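Long-range contacts in N-acetylglucosamine-6-phosphate deacetylase (Thermotoga maritima, PDB 1O12), which probably removes the acetyl group from N-acetylglucosamine 6-phosphate, as a hydrolase of the NagA family that uses one divalent metal cation per subunit: residues V18-G26 and D341-T349; I182-I190 and V204-K215. All coordinates share one frame; numbering follows the deposited sequence.

The two contacts lie on opposite sides of the chain's centre, with their own centres about 29 Å apart and their nearest atoms about 13 Å apart, so neither touches the other. Contact 1 joins an early and a late part of the chain, pairing 18-26 with 341-349 across 314 intervening residues; contact 2 falls wholly within that interval and spans only 13 residues between 182-190 and 204-215. Strand-to-strand pairing nevertheless connects them, running from strand 18-22 through 52-59, 87-93, 121-127 and 159-164 to strand 183-186. Contact 1 thus closes the N-terminal beta region onto the late part of the chain, away from the annotated sites, whereas contact 2 supplies two ligands of the bound iron.

Contact 1. Residues V18-G26 and D341-T349; sequences VLIVDPIDG and DRGRIAEGT
Asp22 and Arg344 carry this contact, meeting in a bidentate, side-on salt bridge. The Arg344 NE donates to Asp22 OD1 at 2.8 Å, and NH2 of the same guanidinium reaches Asp22 OD2 at 3.2 Å. The two flat groups are not coplanar: carboxylate and guanidinium planes stand 51° apart. Bends at both chi2 and chi3 fold the arginine chain back, bringing its end to the aspartate although its CB does not face that way.

The carboxylate is gripped from several directions. While the syn lone pair of OD1 takes NE, its anti lone pair receives the backbone N of Ile345 at 2.9 Å in a nearly straight bond (174°). OD2 accepts from Asp25 N, again on the anti side, which makes an Asx motif, and from Ile24 N, which lies well above the carboxylate plane and closes the tighter Asx turn. Asp22 is therefore held by bonds from its own turn as well as from the opposing loop.

Around the guanidinium, Ile24 CD1 sits over the centre of one face, 3.7 Å from Arg344 CZ, whereas Asp25 approaches at the edge. Asp25 OD2 makes a longer salt bridge of 3.6 Å to Arg344 NH2, its carboxylate steeply turned, and a water links that oxygen to the carbonyl of Ile345. Beside this polar cluster, the methyl Ile20 CG2 meets Ile345 CG2 at 3.7 Å.

The apolar side continues into the beta region: Ile345 also packs on Val32 of strand 26-35 and on Leu53 and Pro55 of strand 52-59. Strand 18-22 runs between those two strands, while Tyr331 of helix 322-336 packs against Pro23 and Ile24.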
ATOM      1  N   VAL A  18     -12.180  35.394   7.378  1.00 41.61           N
ATOM      2  CA  VAL A  18     -11.919  34.301   6.457  1.00 38.83           C
ATOM      3  C   VAL A  18     -11.700  32.983   7.148  1.00 36.80           C
ATOM      4  O   VAL A  18     -11.449  32.925   8.352  1.00 38.42           O
ATOM      5  CB  VAL A  18     -10.667  34.584   5.543  1.00 38.19           C
ATOM      6  CG1 VAL A  18     -11.037  35.558   4.479  1.00 36.38           C
ATOM      7  CG2 VAL A  18      -9.473  35.095   6.367  1.00 36.20           C
ATOM      8  N   LEU A  19     -11.817  31.919   6.376  1.00 34.69           N
ATOM      9  CA  LEU A  19     -11.552  30.601   6.899  1.00 33.89           C
ATOM     10  C   LEU A  19     -10.040  30.453   6.729  1.00 33.15           C
ATOM     11  O   LEU A  19      -9.574  30.097   5.659  1.00 33.22           O
ATOM     12  CB  LEU A  19     -12.255  29.543   6.064  1.00 33.02           C
ATOM     13  CG  LEU A  19     -12.527  28.250   6.826  1.00 34.25           C
ATOM     14  CD1 LEU A  19     -13.004  27.175   5.817  1.00 34.85           C
ATOM     15  CD2 LEU A  19     -11.299  27.788   7.560  1.00 31.64           C
ATOM     16  N   ILE A  20      -9.287  30.761   7.782  1.00 33.58           N
ATOM     17  CA  ILE A  20      -7.826  30.663   7.767  1.00 32.61           C
ATOM     18  C   ILE A  20      -7.384  29.194   7.811  1.00 32.05           C
ATOM     19  O   ILE A  20      -7.854  28.420   8.647  1.00 31.10           O
ATOM     20  CB  ILE A  20      -7.224  31.364   8.984  1.00 32.89           C
ATOM     21  CG1 ILE A  20      -7.690  32.816   9.010  1.00 35.13           C
ATOM     22  CG2 ILE A  20      -5.682  31.242   8.966  1.00 32.23           C
ATOM     23  CD1 ILE A  20      -7.522  33.470  10.410  1.00 34.36           C
ATOM     24  N   VAL A  21      -6.459  28.821   6.942  1.00 29.31           N
ATOM     25  CA  VAL A  21      -6.019  27.452   6.929  1.00 29.22           C
ATOM     26  C   VAL A  21      -4.524  27.331   7.029  1.00 30.67           C
ATOM     27  O   VAL A  21      -3.813  27.703   6.107  1.00 31.60           O
ATOM     28  CB  VAL A  21      -6.459  26.739   5.645  1.00 29.37           C
ATOM     29  CG1 VAL A  21      -6.133  25.292   5.730  1.00 28.17           C
ATOM     30  CG2 VAL A  21      -7.947  26.968   5.390  1.00 29.02           C
ATOM     31  N   ASP A  22      -4.059  26.818   8.162  1.00 31.54           N
ATOM     32  CA  ASP A  22      -2.646  26.586   8.409  1.00 33.73           C
ATOM     33  C   ASP A  22      -2.447  25.055   8.551  1.00 35.66           C
ATOM     34  O   ASP A  22      -3.226  24.369   9.218  1.00 36.91           O
ATOM     35  CB  ASP A  22      -2.195  27.313   9.691  1.00 33.23           C
ATOM     36  CG  ASP A  22      -0.694  27.213   9.928  1.00 34.07           C
ATOM     37  OD1 ASP A  22       0.071  27.857   9.193  1.00 32.63           O
ATOM     38  OD2 ASP A  22      -0.275  26.475  10.840  1.00 35.57           O
ATOM     39  N   PRO A  23      -1.400  24.512   7.930  1.00 36.80           N
ATOM     40  CA  PRO A  23      -1.068  23.086   7.957  1.00 38.21           C
ATOM     41  C   PRO A  23      -0.841  22.572   9.362  1.00 39.92           C
ATOM     42  O   PRO A  23      -0.998  21.387   9.623  1.00 40.97           O
ATOM     43  CB  PRO A  23       0.240  23.004   7.189  1.00 39.72           C
ATOM     44  CG  PRO A  23       0.300  24.290   6.416  1.00 41.43           C
ATOM     45  CD  PRO A  23      -0.314  25.288   7.324  1.00 39.18           C
ATOM     46  N   ILE A  24      -0.443  23.457  10.264  1.00 40.62           N
ATOM     47  CA  ILE A  24      -0.136  23.028  11.620  1.00 41.38           C
ATOM     48  C   ILE A  24      -1.140  23.437  12.681  1.00 41.00           C
ATOM     49  O   ILE A  24      -1.500  22.648  13.539  1.00 39.87           O
ATOM     50  CB  ILE A  24       1.274  23.527  12.021  1.00 42.65           C
ATOM     51  CG1 ILE A  24       2.329  22.788  11.192  1.00 42.98           C
ATOM     52  CG2 ILE A  24       1.535  23.275  13.498  1.00 41.31           C
ATOM     53  CD1 ILE A  24       3.723  23.318  11.413  1.00 43.26           C
ATOM     54  N   ASP A  25      -1.595  24.674  12.613  1.00 41.39           N
ATOM     55  CA  ASP A  25      -2.537  25.168  13.579  1.00 40.64           C
ATOM     56  C   ASP A  25      -3.980  24.837  13.224  1.00 41.19           C
ATOM     57  O   ASP A  25      -4.887  25.143  13.986  1.00 43.81           O
ATOM     58  CB  ASP A  25      -2.343  26.688  13.759  1.00 39.17           C
ATOM     59  CG  ASP A  25      -0.964  27.035  14.304  1.00 39.57           C
ATOM     60  OD1 ASP A  25      -0.459  26.273  15.174  1.00 38.80           O
ATOM     61  OD2 ASP A  25      -0.383  28.060  13.876  1.00 37.93           O
ATOM     62  N   GLY A  26      -4.215  24.215  12.079  1.00 41.96           N
ATOM     63  CA  GLY A  26      -5.592  23.880  11.730  1.00 40.40           C
ATOM     64  C   GLY A  26      -6.321  24.983  10.980  1.00 41.07           C
ATOM     65  O   GLY A  26      -5.695  25.944  10.508  1.00 39.59           O
ATOM     66  N   ASP A 341       9.925  29.855   5.931  1.00 44.73           N
ATOM     67  CA  ASP A 341       8.997  30.967   6.144  1.00 46.66           C
ATOM     68  C   ASP A 341       7.926  31.008   5.054  1.00 46.06           C
ATOM     69  O   ASP A 341       7.441  32.074   4.689  1.00 46.79           O
ATOM     70  CB  ASP A 341       9.756  32.299   6.131  1.00 49.47           C
ATOM     71  CG  ASP A 341      10.690  32.463   7.319  1.00 54.74           C
ATOM     72  OD1 ASP A 341      11.499  33.439   7.312  1.00 58.64           O
ATOM     73  OD2 ASP A 341      10.621  31.637   8.266  1.00 57.17           O
ATOM     74  N   ARG A 342       7.578  29.850   4.519  1.00 44.91           N
ATOM     75  CA  ARG A 342       6.574  29.757   3.464  1.00 42.73           C
ATOM     76  C   ARG A 342       5.684  28.572   3.854  1.00 40.21           C
ATOM     77  O   ARG A 342       6.011  27.847   4.781  1.00 38.79           O
ATOM     78  CB  ARG A 342       7.269  29.470   2.136  1.00 45.09           C
ATOM     79  CG  ARG A 342       6.954  30.406   1.005  1.00 49.18           C
ATOM     80  CD  ARG A 342       7.532  31.778   1.230  1.00 53.57           C
ATOM     81  NE  ARG A 342       8.996  31.801   1.220  1.00 56.54           N
ATOM     82  CZ  ARG A 342       9.750  31.511   0.164  1.00 58.07           C
ATOM     83  NH1 ARG A 342       9.179  31.165  -0.985  1.00 58.68           N
ATOM     84  NH2 ARG A 342      11.076  31.587   0.252  1.00 56.99           N
ATOM     85  N   GLY A 343       4.564  28.393   3.161  1.00 39.56           N
ATOM     86  CA  GLY A 343       3.667  27.275   3.433  1.00 39.15           C
ATOM     87  C   GLY A 343       2.931  27.367   4.755  1.00 39.46           C
ATOM     88  O   GLY A 343       2.452  26.374   5.293  1.00 39.17           O
ATOM     89  N   ARG A 344       2.825  28.579   5.276  1.00 39.24           N
ATOM     90  CA  ARG A 344       2.168  28.791   6.546  1.00 38.57           C
ATOM     91  C   ARG A 344       1.419  30.112   6.559  1.00 38.69           C
ATOM     92  O   ARG A 344       1.668  31.002   5.740  1.00 37.81           O
ATOM     93  CB  ARG A 344       3.217  28.833   7.670  1.00 37.88           C
ATOM     94  CG  ARG A 344       4.040  27.551   7.866  1.00 36.70           C
ATOM     95  CD  ARG A 344       3.182  26.458   8.467  1.00 35.71           C
ATOM     96  NE  ARG A 344       2.586  26.811   9.762  1.00 34.01           N
ATOM     97  CZ  ARG A 344       3.262  26.977  10.906  1.00 36.09           C
ATOM     98  NH1 ARG A 344       4.589  26.833  10.941  1.00 31.24           N
ATOM     99  NH2 ARG A 344       2.596  27.255  12.036  1.00 35.18           N
ATOM    100  N   ILE A 345       0.476  30.198   7.489  1.00 38.91           N
ATOM    101  CA  ILE A 345      -0.278  31.406   7.750  1.00 38.67           C
ATOM    102  C   ILE A 345      -0.119  31.507   9.249  1.00 39.50           C
ATOM    103  O   ILE A 345      -1.023  31.159  10.005  1.00 40.05           O
ATOM    104  CB  ILE A 345      -1.785  31.328   7.453  1.00 36.64           C
ATOM    105  CG1 ILE A 345      -2.036  31.107   5.957  1.00 33.95           C
ATOM    106  CG2 ILE A 345      -2.435  32.665   7.887  1.00 35.01           C
ATOM    107  CD1 ILE A 345      -3.523  31.222   5.559  1.00 30.64           C
ATOM    108  N   ALA A 346       1.059  31.954   9.654  1.00 40.15           N
ATOM    109  CA  ALA A 346       1.412  32.123  11.055  1.00 41.42           C
ATOM    110  C   ALA A 346       2.293  33.373  11.207  1.00 41.90           C
ATOM    111  O   ALA A 346       3.047  33.746  10.313  1.00 40.18           O
ATOM    112  CB  ALA A 346       2.167  30.871  11.555  1.00 40.59           C
ATOM    113  N   GLU A 347       2.206  34.013  12.355  1.00 44.45           N
ATOM    114  CA  GLU A 347       3.006  35.193  12.607  1.00 47.36           C
ATOM    115  C   GLU A 347       4.502  34.954  12.424  1.00 47.74           C
ATOM    116  O   GLU A 347       5.059  33.985  12.937  1.00 48.41           O
ATOM    117  CB  GLU A 347       2.702  35.711  14.003  1.00 48.86           C
ATOM    118  CG  GLU A 347       1.407  36.483  14.014  1.00 54.16           C
ATOM    119  CD  GLU A 347       0.851  36.719  15.398  1.00 56.68           C
ATOM    120  OE1 GLU A 347       1.677  36.876  16.335  1.00 58.02           O
ATOM    121  OE2 GLU A 347      -0.407  36.762  15.529  1.00 55.20           O
ATOM    122  N   GLY A 348       5.133  35.835  11.654  1.00 48.00           N
ATOM    123  CA  GLY A 348       6.559  35.742  11.411  1.00 46.78           C
ATOM    124  C   GLY A 348       6.957  35.194  10.059  1.00 46.16           C
ATOM    125  O   GLY A 348       8.127  35.261   9.679  1.00 46.87           O
ATOM    126  N   THR A 349       5.998  34.664   9.312  1.00 45.02           N
ATOM    127  CA  THR A 349       6.315  34.083   8.013  1.00 42.37           C
ATOM    128  C   THR A 349       5.974  34.978   6.806  1.00 43.00           C
ATOM    129  O   THR A 349       5.316  36.015   6.940  1.00 42.02           O
ATOM    130  CB  THR A 349       5.604  32.735   7.869  1.00 41.81           C
ATOM    131  OG1 THR A 349       4.190  32.954   7.781  1.00 42.91           O
ATOM    132  CG2 THR A 349       5.890  31.850   9.083  1.00 40.13           C
TER
HETATM  133  O   HOH W   1      -1.353  30.475  12.674  1.00 46.47           O

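Contact 2. Residues I182-I190 and V204-K215; sequences IVLSAGHSI and VKRITHFPNGLK. With FE (Fe (III) ion), chain C.
Val204 opens the contact by laying CG2 against Leu184 CD1, 4.0 Å away. Arg206 follows with an extended chain from CG to NE, which carries NH1 to Ser185 OG at 2.8 Å; the hydroxyl lies in the guanidinium plane. NE and NH2 instead form salt bridges to Glu336 and Glu237, so all three guanidinium nitrogens have polar partners. The backbone O of Arg206 accepts from Ala186 N, and Thr208 N returns a bond to Ala186 O, bridging Ala186 and Ile207. The Thr208 hydroxyl, with OG1 beside its backbone N (chi1 -62°), pairs with Ser185 OG at 2.9 Å and also meets Thr163.

His209 turns its NE2 to the iron at 2.3 Å; His188 NE2 binds the same ion at 2.2 Å. Their rings are nearly perpendicular, with planes 85° apart, and His188 CE1 lies at the His209 ring edge. His188 ND1 bonds to the Lys135 carbonyl; with the metal bond, this restrains the ring's rotation. A type II turn from Pro211 to Leu214 presents Gly213, predicted with Asn212 to bind substrate, whose carbonyl accepts from Ser189 N at 3.1 Å. Lys215, bent at chi2 and chi3, crosses Ile190 obliquely.

Glu127 completes the protein ligands of the iron, and Asp267, the predicted proton donor/acceptor, lies close to His209. His188, following strand 183-186, and His209, near strand 206-207, fit the metal centre of a TIM-barrel amidohydrolase.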
ATOM      1  N   ILE A 182      20.186  21.526  -3.295  1.00 33.72           N
ATOM      2  CA  ILE A 182      19.448  20.817  -4.329  1.00 32.61           C
ATOM      3  C   ILE A 182      18.803  19.564  -3.701  1.00 32.03           C
ATOM      4  O   ILE A 182      19.482  18.792  -3.026  1.00 30.83           O
ATOM      5  CB  ILE A 182      20.381  20.398  -5.492  1.00 31.94           C
ATOM      6  CG1 ILE A 182      21.016  21.642  -6.122  1.00 29.20           C
ATOM      7  CG2 ILE A 182      19.603  19.580  -6.513  1.00 29.76           C
ATOM      8  CD1 ILE A 182      21.914  21.347  -7.317  1.00 26.78           C
ATOM      9  N   VAL A 183      17.493  19.399  -3.891  1.00 31.23           N
ATOM     10  CA  VAL A 183      16.784  18.244  -3.356  1.00 30.72           C
ATOM     11  C   VAL A 183      16.815  17.107  -4.391  1.00 31.84           C
ATOM     12  O   VAL A 183      16.483  17.325  -5.557  1.00 30.38           O
ATOM     13  CB  VAL A 183      15.274  18.573  -3.042  1.00 31.33           C
ATOM     14  CG1 VAL A 183      14.528  17.287  -2.646  1.00 29.84           C
ATOM     15  CG2 VAL A 183      15.152  19.622  -1.921  1.00 27.74           C
ATOM     16  N   LEU A 184      17.235  15.910  -3.975  1.00 31.42           N
ATOM     17  CA  LEU A 184      17.247  14.755  -4.878  1.00 32.42           C
ATOM     18  C   LEU A 184      15.896  14.027  -4.846  1.00 31.17           C
ATOM     19  O   LEU A 184      15.253  13.948  -3.813  1.00 34.07           O
ATOM     20  CB  LEU A 184      18.355  13.769  -4.490  1.00 32.55           C
ATOM     21  CG  LEU A 184      19.782  14.246  -4.759  1.00 32.83           C
ATOM     22  CD1 LEU A 184      20.748  13.097  -4.475  1.00 32.04           C
ATOM     23  CD2 LEU A 184      19.906  14.716  -6.225  1.00 32.29           C
ATOM     24  N   SER A 185      15.458  13.496  -5.971  1.00 30.30           N
ATOM     25  CA  SER A 185      14.182  12.791  -6.000  1.00 31.47           C
ATOM     26  C   SER A 185      14.289  11.575  -6.919  1.00 30.18           C
ATOM     27  O   SER A 185      14.799  11.684  -8.031  1.00 33.92           O
ATOM     28  CB  SER A 185      13.049  13.731  -6.486  1.00 31.33           C
ATOM     29  OG  SER A 185      11.752  13.237  -6.117  1.00 30.32           O
ATOM     30  N   ALA A 186      13.815  10.424  -6.466  1.00 28.37           N
ATOM     31  CA  ALA A 186      13.902   9.207  -7.273  1.00 27.08           C
ATOM     32  C   ALA A 186      12.702   9.098  -8.196  1.00 27.69           C
ATOM     33  O   ALA A 186      11.558   9.344  -7.787  1.00 28.31           O
ATOM     34  CB  ALA A 186      13.986   7.979  -6.370  1.00 21.32           C
ATOM     35  N   GLY A 187      12.983   8.739  -9.446  1.00 29.27           N
ATOM     36  CA  GLY A 187      11.958   8.585 -10.460  1.00 28.62           C
ATOM     37  C   GLY A 187      12.571   8.067 -11.749  1.00 30.64           C
ATOM     38  O   GLY A 187      13.790   8.170 -11.952  1.00 28.13           O
ATOM     39  N   HIS A 188      11.722   7.495 -12.614  1.00 33.47           N
ATOM     40  CA  HIS A 188      12.139   6.928 -13.902  1.00 34.61           C
ATOM     41  C   HIS A 188      13.217   5.898 -13.661  1.00 34.93           C
ATOM     42  O   HIS A 188      14.283   5.952 -14.246  1.00 36.75           O
ATOM     43  CB  HIS A 188      12.652   8.042 -14.797  1.00 36.97           C
ATOM     44  CG  HIS A 188      11.591   9.020 -15.179  1.00 41.64           C
ATOM     45  ND1 HIS A 188      10.573   8.706 -16.062  1.00 41.75           N
ATOM     46  CD2 HIS A 188      11.362  10.294 -14.775  1.00 42.04           C
ATOM     47  CE1 HIS A 188       9.769   9.748 -16.190  1.00 42.92           C
ATOM     48  NE2 HIS A 188      10.225  10.724 -15.420  1.00 43.34           N
ATOM     49  N   SER A 189      12.913   4.947 -12.793  1.00 35.67           N
ATOM     50  CA  SER A 189      13.875   3.941 -12.400  1.00 35.89           C
ATOM     51  C   SER A 189      13.304   2.545 -12.234  1.00 35.86           C
ATOM     52  O   SER A 189      12.101   2.371 -12.040  1.00 35.72           O
ATOM     53  CB  SER A 189      14.497   4.395 -11.080  1.00 35.87           C
ATOM     54  OG  SER A 189      14.831   3.308 -10.238  1.00 36.40           O
ATOM     55  N   ILE A 190      14.167   1.537 -12.328  1.00 37.69           N
ATOM     56  CA  ILE A 190      13.712   0.159 -12.098  1.00 39.83           C
ATOM     57  C   ILE A 190      14.400  -0.363 -10.855  1.00 39.43           C
ATOM     58  O   ILE A 190      14.306  -1.528 -10.536  1.00 42.01           O
ATOM     59  CB  ILE A 190      14.012  -0.820 -13.270  1.00 38.46           C
ATOM     60  CG1 ILE A 190      15.475  -0.722 -13.687  1.00 38.93           C
ATOM     61  CG2 ILE A 190      13.055  -0.577 -14.410  1.00 35.39           C
ATOM     62  CD1 ILE A 190      15.735  -1.463 -15.007  1.00 39.48           C
ATOM     63  N   VAL A 204      18.087  10.724   0.787  1.00 35.69           N
ATOM     64  CA  VAL A 204      17.154  10.970  -0.314  1.00 34.18           C
ATOM     65  C   VAL A 204      15.787  10.537   0.191  1.00 33.65           C
ATOM     66  O   VAL A 204      15.586   9.355   0.501  1.00 33.51           O
ATOM     67  CB  VAL A 204      17.505  10.152  -1.602  1.00 34.60           C
ATOM     68  CG1 VAL A 204      16.483  10.446  -2.687  1.00 30.58           C
ATOM     69  CG2 VAL A 204      18.952  10.497  -2.093  1.00 33.84           C
ATOM     70  N   LYS A 205      14.841  11.467   0.286  1.00 31.60           N
ATOM     71  CA  LYS A 205      13.540  11.072   0.799  1.00 32.33           C
ATOM     72  C   LYS A 205      12.333  11.515  -0.028  1.00 31.24           C
ATOM     73  O   LYS A 205      11.282  11.858   0.510  1.00 30.32           O
ATOM     74  CB  LYS A 205      13.414  11.536   2.252  1.00 33.85           C
ATOM     75  CG  LYS A 205      14.465  10.932   3.161  1.00 38.46           C
ATOM     76  CD  LYS A 205      14.413  11.562   4.538  1.00 44.53           C
ATOM     77  CE  LYS A 205      15.350  10.869   5.529  1.00 47.60           C
ATOM     78  NZ  LYS A 205      15.210  11.495   6.887  1.00 49.98           N
ATOM     79  N   ARG A 206      12.463  11.437  -1.345  1.00 29.49           N
ATOM     80  CA  ARG A 206      11.381  11.857  -2.204  1.00 30.10           C
ATOM     81  C   ARG A 206      11.269  11.004  -3.492  1.00 30.39           C
ATOM     82  O   ARG A 206      12.273  10.543  -4.038  1.00 29.64           O
ATOM     83  CB  ARG A 206      11.626  13.341  -2.522  1.00 29.24           C
ATOM     84  CG  ARG A 206      10.537  14.102  -3.225  1.00 29.42           C
ATOM     85  CD  ARG A 206      11.067  15.471  -3.549  1.00 25.96           C
ATOM     86  NE  ARG A 206      10.045  16.364  -4.044  1.00 27.78           N
ATOM     87  CZ  ARG A 206       9.487  16.307  -5.253  1.00 28.48           C
ATOM     88  NH1 ARG A 206       9.870  15.375  -6.114  1.00 23.02           N
ATOM     89  NH2 ARG A 206       8.539  17.203  -5.587  1.00 25.01           N
ATOM     90  N   ILE A 207      10.043  10.783  -3.962  1.00 31.37           N
ATOM     91  CA  ILE A 207       9.807  10.038  -5.203  1.00 31.59           C
ATOM     92  C   ILE A 207       9.018  10.901  -6.235  1.00 32.11           C
ATOM     93  O   ILE A 207       7.977  11.491  -5.897  1.00 30.48           O
ATOM     94  CB  ILE A 207       9.083   8.738  -4.904  1.00 32.64           C
ATOM     95  CG1 ILE A 207      10.018   7.832  -4.097  1.00 32.14           C
ATOM     96  CG2 ILE A 207       8.644   8.064  -6.220  1.00 34.92           C
ATOM     97  CD1 ILE A 207       9.440   6.498  -3.756  1.00 32.09           C
ATOM     98  N   THR A 208       9.544  10.987  -7.467  1.00 31.42           N
ATOM     99  CA  THR A 208       8.970  11.802  -8.552  1.00 32.06           C
ATOM    100  C   THR A 208       7.757  11.118  -9.206  1.00 32.61           C
ATOM    101  O   THR A 208       7.807   9.939  -9.573  1.00 32.71           O
ATOM    102  CB  THR A 208      10.105  12.178  -9.610  1.00 32.55           C
ATOM    103  OG1 THR A 208      11.101  12.958  -8.949  1.00 29.80           O
ATOM    104  CG2 THR A 208       9.570  12.997 -10.793  1.00 27.36           C
ATOM    105  N   HIS A 209       6.695  11.907  -9.372  1.00 33.88           N
ATOM    106  CA  HIS A 209       5.372  11.463  -9.839  1.00 37.10           C
ATOM    107  C   HIS A 209       5.116   9.963  -9.683  1.00 37.34           C
ATOM    108  O   HIS A 209       5.181   9.182 -10.635  1.00 37.60           O
ATOM    109  CB  HIS A 209       5.024  11.960 -11.261  1.00 39.46           C
ATOM    110  CG  HIS A 209       6.049  11.652 -12.299  1.00 40.56           C
ATOM    111  ND1 HIS A 209       6.739  10.464 -12.337  1.00 41.59           N
ATOM    112  CD2 HIS A 209       6.498  12.383 -13.347  1.00 42.43           C
ATOM    113  CE1 HIS A 209       7.575  10.477 -13.361  1.00 42.15           C
ATOM    114  NE2 HIS A 209       7.449  11.632 -13.989  1.00 42.39           N
ATOM    115  N   PHE A 210       4.856   9.596  -8.426  1.00 37.11           N
ATOM    116  CA  PHE A 210       4.560   8.233  -7.980  1.00 36.99           C
ATOM    117  C   PHE A 210       3.151   7.869  -8.457  1.00 37.26           C
ATOM    118  O   PHE A 210       2.214   8.653  -8.301  1.00 36.44           O
ATOM    119  CB  PHE A 210       4.611   8.205  -6.446  1.00 37.41           C
ATOM    120  CG  PHE A 210       4.255   6.875  -5.828  1.00 37.40           C
ATOM    121  CD1 PHE A 210       5.254   5.989  -5.438  1.00 37.50           C
ATOM    122  CD2 PHE A 210       2.920   6.523  -5.616  1.00 37.04           C
ATOM    123  CE1 PHE A 210       4.943   4.783  -4.849  1.00 37.00           C
ATOM    124  CE2 PHE A 210       2.589   5.315  -5.027  1.00 36.46           C
ATOM    125  CZ  PHE A 210       3.600   4.439  -4.640  1.00 38.07           C
ATOM    126  N   PRO A 211       2.974   6.663  -9.011  1.00 38.15           N
ATOM    127  CA  PRO A 211       3.996   5.636  -9.217  1.00 38.50           C
ATOM    128  C   PRO A 211       4.378   5.525 -10.688  1.00 37.98           C
ATOM    129  O   PRO A 211       4.925   4.505 -11.112  1.00 37.51           O
ATOM    130  CB  PRO A 211       3.291   4.392  -8.756  1.00 35.90           C
ATOM    131  CG  PRO A 211       1.951   4.600  -9.406  1.00 36.98           C
ATOM    132  CD  PRO A 211       1.635   6.068  -9.156  1.00 38.25           C
ATOM    133  N   ASN A 212       4.078   6.552 -11.471  1.00 37.09           N
ATOM    134  CA  ASN A 212       4.422   6.476 -12.893  1.00 38.57           C
ATOM    135  C   ASN A 212       5.946   6.423 -13.073  1.00 37.89           C
ATOM    136  O   ASN A 212       6.690   7.138 -12.399  1.00 37.16           O
ATOM    137  CB  ASN A 212       3.870   7.683 -13.665  1.00 39.01           C
ATOM    138  CG  ASN A 212       2.440   8.064 -13.256  1.00 40.91           C
ATOM    139  OD1 ASN A 212       2.230   9.051 -12.532  1.00 39.70           O
ATOM    140  ND2 ASN A 212       1.454   7.291 -13.729  1.00 40.23           N
ATOM    141  N   GLY A 213       6.412   5.567 -13.975  1.00 37.97           N
ATOM    142  CA  GLY A 213       7.847   5.474 -14.234  1.00 37.25           C
ATOM    143  C   GLY A 213       8.637   4.668 -13.224  1.00 37.94           C
ATOM    144  O   GLY A 213       9.810   4.951 -12.971  1.00 38.56           O
ATOM    145  N   LEU A 214       8.002   3.667 -12.634  1.00 38.24           N
ATOM    146  CA  LEU A 214       8.667   2.822 -11.652  1.00 39.85           C
ATOM    147  C   LEU A 214       8.252   1.375 -11.846  1.00 42.12           C
ATOM    148  O   LEU A 214       7.215   1.085 -12.466  1.00 43.00           O
ATOM    149  CB  LEU A 214       8.294   3.268 -10.245  1.00 37.41           C
ATOM    150  CG  LEU A 214       8.640   4.726  -9.921  1.00 37.24           C
ATOM    151  CD1 LEU A 214       7.622   5.261  -8.917  1.00 37.16           C
ATOM    152  CD2 LEU A 214      10.077   4.828  -9.397  1.00 35.34           C
ATOM    153  N   LYS A 215       9.064   0.453 -11.348  1.00 43.40           N
ATOM    154  CA  LYS A 215       8.681  -0.933 -11.460  1.00 45.69           C
ATOM    155  C   LYS A 215       7.549  -1.063 -10.426  1.00 47.69           C
ATOM    156  O   LYS A 215       7.588  -0.426  -9.363  1.00 48.53           O
ATOM    157  CB  LYS A 215       9.836  -1.852 -11.083  1.00 46.32           C
ATOM    158  CG  LYS A 215       9.543  -3.326 -11.331  1.00 50.56           C
ATOM    159  CD  LYS A 215      10.022  -3.805 -12.712  1.00 52.47           C
ATOM    160  CE  LYS A 215      11.535  -3.980 -12.772  1.00 53.25           C
ATOM    161  NZ  LYS A 215      11.974  -4.273 -14.161  1.00 52.86           N
TER
HETATM  162 FE    FE C 401       8.633  12.213 -15.894  0.97 67.19          FE
HETATM  163  O   HOH W   2      14.894  14.189  -0.817  1.00 28.10           O
HETATM  164  O   HOH W   3       8.951   7.963 -11.541  1.00 35.10           O